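Side-chain contact in PilM (Escherichia coli, PDB 3EOI), which is of unknown function but probably takes part in building or operating a plasmid-encoded pilus: residues 26-31 and 67-72. Residues are numbered along the deposited sequence; the frame is centred on the assembly and turned at random.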
ATOM      1  N   ASN A  26      -1.066   1.608   8.687  1.00  8.57           N
ATOM      2  CA  ASN A  26      -1.604   1.826  10.065  1.00  9.65           C
ATOM      3  C   ASN A  26      -1.631   3.306  10.415  1.00  9.47           C
ATOM      4  O   ASN A  26      -2.618   3.820  10.982  1.00  9.85           O
ATOM      5  CB  ASN A  26      -0.790   1.056  11.099  1.00 10.93           C
ATOM      6  CG  ASN A  26      -1.222  -0.374  11.206  1.00 12.54           C
ATOM      7  OD1 ASN A  26      -2.397  -0.677  11.040  1.00 13.29           O
ATOM      8  ND2 ASN A  26      -0.277  -1.260  11.449  1.00 13.14           N
ATOM      9  N   ALA A  27      -0.581   4.032  10.058  1.00  8.90           N
ATOM     10  CA  ALA A  27      -0.563   5.475  10.397  1.00  8.10           C
ATOM     11  C   ALA A  27      -1.641   6.274   9.656  1.00  7.92           C
ATOM     12  O   ALA A  27      -2.312   7.174  10.241  1.00  8.71           O
ATOM     13  CB  ALA A  27       0.798   6.058  10.134  1.00 11.00           C
ATOM     14  N   ILE A  28      -1.828   5.933   8.388  1.00  7.51           N
ATOM     15  CA  ILE A  28      -2.864   6.559   7.588  1.00  8.58           C
ATOM     16  C   ILE A  28      -4.260   6.215   8.061  1.00  9.26           C
ATOM     17  O   ILE A  28      -5.121   7.110   8.240  1.00  9.29           O
ATOM     18  CB  ILE A  28      -2.687   6.065   6.129  1.00  8.73           C
ATOM     19  CG1 ILE A  28      -1.449   6.748   5.576  1.00  9.55           C
ATOM     20  CG2 ILE A  28      -3.880   6.461   5.295  1.00 10.99           C
ATOM     21  CD1 ILE A  28      -0.963   6.199   4.225  1.00  7.85           C
ATOM     22  N   ASN A  29      -4.445   4.925   8.331  1.00  7.88           N
ATOM     23  CA  ASN A  29      -5.716   4.406   8.821  1.00  9.85           C
ATOM     24  C   ASN A  29      -6.084   5.055  10.156  1.00  9.35           C
ATOM     25  O   ASN A  29      -7.217   5.512  10.361  1.00  9.57           O
ATOM     26  CB  ASN A  29      -5.621   2.881   8.996  1.00 11.67           C
ATOM     27  CG  ASN A  29      -6.954   2.212   9.020  1.00 15.09           C
ATOM     28  OD1 ASN A  29      -7.867   2.596   8.315  1.00 13.97           O
ATOM     29  ND2 ASN A  29      -7.060   1.188   9.841  1.00 13.26           N
ATOM     30  N   ASP A  30      -5.120   5.091  11.080  1.00  8.56           N
ATOM     31  CA  ASP A  30      -5.393   5.667  12.368  1.00 11.76           C
ATOM     32  C   ASP A  30      -5.753   7.138  12.251  1.00 10.02           C
ATOM     33  O   ASP A  30      -6.711   7.588  12.888  1.00 10.32           O
ATOM     34  CB  ASP A  30      -4.189   5.466  13.270  1.00 16.06           C
ATOM     35  CG  ASP A  30      -3.964   3.972  13.621  1.00 18.18           C
ATOM     36  OD1 ASP A  30      -4.797   3.104  13.213  1.00 21.43           O
ATOM     37  OD2 ASP A  30      -2.982   3.640  14.306  1.00 21.00           O
ATOM     38  N   TYR A  31      -5.030   7.891  11.414  1.00  8.48           N
ATOM     39  CA  TYR A  31      -5.329   9.327  11.280  1.00  7.05           C
ATOM     40  C   TYR A  31      -6.744   9.502  10.716  1.00  7.37           C
ATOM     41  O   TYR A  31      -7.536  10.376  11.196  1.00  7.62           O
ATOM     42  CB  TYR A  31      -4.347  10.013  10.288  1.00  8.36           C
ATOM     43  CG  TYR A  31      -4.543  11.494  10.303  1.00  8.81           C
ATOM     44  CD1 TYR A  31      -3.912  12.288  11.274  1.00 10.68           C
ATOM     45  CD2 TYR A  31      -5.407  12.132   9.388  1.00  9.77           C
ATOM     46  CE1 TYR A  31      -4.159  13.659  11.359  1.00 11.00           C
ATOM     47  CE2 TYR A  31      -5.667  13.504   9.473  1.00 10.39           C
ATOM     48  CZ  TYR A  31      -5.028  14.272  10.448  1.00 11.59           C
ATOM     49  OH  TYR A  31      -5.242  15.634  10.510  1.00 13.63           O
ATOM     50  N   VAL A  67      -9.173   5.931   0.710  1.00  8.15           N
ATOM     51  CA  VAL A  67      -7.744   6.000   0.699  1.00  7.45           C
ATOM     52  C   VAL A  67      -7.174   4.701   0.124  1.00  7.75           C
ATOM     53  O   VAL A  67      -7.658   3.564   0.397  1.00  8.70           O
ATOM     54  CB  VAL A  67      -7.165   6.212   2.124  1.00  7.27           C
ATOM     55  CG1 VAL A  67      -7.511   5.084   3.112  1.00  9.33           C
ATOM     56  CG2 VAL A  67      -5.625   6.464   2.090  1.00 10.07           C
ATOM     57  N   PHE A  68      -6.118   4.887  -0.654  1.00  6.26           N
ATOM     58  CA  PHE A  68      -5.444   3.802  -1.367  1.00  6.12           C
ATOM     59  C   PHE A  68      -3.964   3.855  -0.974  1.00  7.49           C
ATOM     60  O   PHE A  68      -3.317   4.950  -1.026  1.00  7.64           O
ATOM     61  CB  PHE A  68      -5.466   4.065  -2.865  1.00  8.99           C
ATOM     62  CG  PHE A  68      -6.833   4.132  -3.469  1.00  8.59           C
ATOM     63  CD1 PHE A  68      -7.355   3.052  -4.167  1.00 10.65           C
ATOM     64  CD2 PHE A  68      -7.619   5.302  -3.337  1.00 11.56           C
ATOM     65  CE1 PHE A  68      -8.665   3.116  -4.715  1.00 11.10           C
ATOM     66  CE2 PHE A  68      -8.885   5.355  -3.859  1.00 10.47           C
ATOM     67  CZ  PHE A  68      -9.410   4.281  -4.549  1.00 13.67           C
ATOM     68  N   VAL A  69      -3.412   2.692  -0.645  1.00  5.81           N
ATOM     69  CA  VAL A  69      -2.021   2.579  -0.240  1.00  6.13           C
ATOM     70  C   VAL A  69      -1.458   1.410  -1.055  1.00  8.23           C
ATOM     71  O   VAL A  69      -2.088   0.342  -1.155  1.00  7.80           O
ATOM     72  CB  VAL A  69      -1.877   2.237   1.274  1.00  6.45           C
ATOM     73  CG1 VAL A  69      -0.425   2.003   1.656  1.00 11.37           C
ATOM     74  CG2 VAL A  69      -2.512   3.332   2.093  1.00 11.83           C
ATOM     75  N   TRP A  70      -0.312   1.612  -1.669  1.00  7.07           N
ATOM     76  CA  TRP A  70       0.166   0.553  -2.561  1.00  5.83           C
ATOM     77  C   TRP A  70       1.678   0.446  -2.651  1.00  7.42           C
ATOM     78  O   TRP A  70       2.437   1.393  -2.323  1.00  7.27           O
ATOM     79  CB  TRP A  70      -0.409   0.754  -3.971  1.00  7.27           C
ATOM     80  CG  TRP A  70       0.102   2.005  -4.730  1.00  7.95           C
ATOM     81  CD1 TRP A  70       1.222   2.098  -5.482  1.00  8.23           C
ATOM     82  CD2 TRP A  70      -0.500   3.307  -4.738  1.00  6.57           C
ATOM     83  NE1 TRP A  70       1.336   3.358  -6.014  1.00  8.41           N
ATOM     84  CE2 TRP A  70       0.304   4.137  -5.542  1.00  8.02           C
ATOM     85  CE3 TRP A  70      -1.651   3.845  -4.154  1.00  8.31           C
ATOM     86  CZ2 TRP A  70       0.004   5.449  -5.764  1.00  9.00           C
ATOM     87  CZ3 TRP A  70      -1.937   5.210  -4.378  1.00  8.16           C
ATOM     88  CH2 TRP A  70      -1.089   5.986  -5.187  1.00  8.95           C
ATOM     89  N   ALA A  71       2.084  -0.750  -3.087  1.00  8.48           N
ATOM     90  CA  ALA A  71       3.522  -1.014  -3.331  1.00  9.79           C
ATOM     91  C   ALA A  71       3.693  -1.936  -4.520  1.00 10.22           C
ATOM     92  O   ALA A  71       2.817  -2.738  -4.835  1.00 11.01           O
ATOM     93  CB  ALA A  71       4.198  -1.587  -2.083  1.00 10.92           C
ATOM     94  N   LYS A  72       4.828  -1.797  -5.210  1.00 11.24           N
ATOM     95  CA  LYS A  72       5.135  -2.637  -6.360  1.00 13.36           C
ATOM     96  C   LYS A  72       5.111  -4.110  -5.945  1.00 10.82           C
ATOM     97  O   LYS A  72       5.771  -4.477  -4.994  1.00 10.73           O
ATOM     98  CB  LYS A  72       6.527  -2.281  -6.903  1.00 16.68           C
ATOM     99  CG  LYS A  72       7.042  -3.185  -8.029  1.00 32.58           C
ATOM    100  CD  LYS A  72       8.081  -2.466  -8.960  1.00 24.33           C
ATOM    101  CE  LYS A  72       9.544  -2.853  -8.653  1.00 33.37           C
ATOM    102  NZ  LYS A  72      10.550  -2.255  -9.628  1.00 28.38           N
TER
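Ile28 of helix 10-34 sets its side chain against Val67 and Val69 of strand 66-72, a helix-on-sheet contact in which the long N-terminal helix packs on one face of the antiparallel sheet. Ile28 CB points to the strand and stands back almost equally from two methyls, 5.0 Å from Val67 CG2 and 4.9 Å from Val69 CG2. There the side chain forks. The short branch, Ile28 CG2, lies anti to the backbone N and meets Val67 CG2 methyl to methyl at 3.6 Å, the two side chains crossing at a slant. The long branch starts at Ile28 CG1, which stays back at 5.0 Å from Val69 CG2. With chi2 at 170° the chain runs on extended, and Ile28 CD1 closes on Val69 CG2 at 3.9 Å; these two side chains pass each other in opposite senses. Val67 and Val69 can both serve Ile28 because alternate strand residues face the same way, whereas Phe68 between them turns to the other side of the sheet, onto Pro112 and Ile115. The contact is small, 120 Å² in all, wholly apolar and buried. His60 of strand 59-63 also touches Ile28 and Val69, while Trp122 of strand 119-123 packs on both valines. On the strand side of the fork of Ile28, the two receiving methyls, Val67 CG2 and Val69 CG2, are 4.4 Å apart.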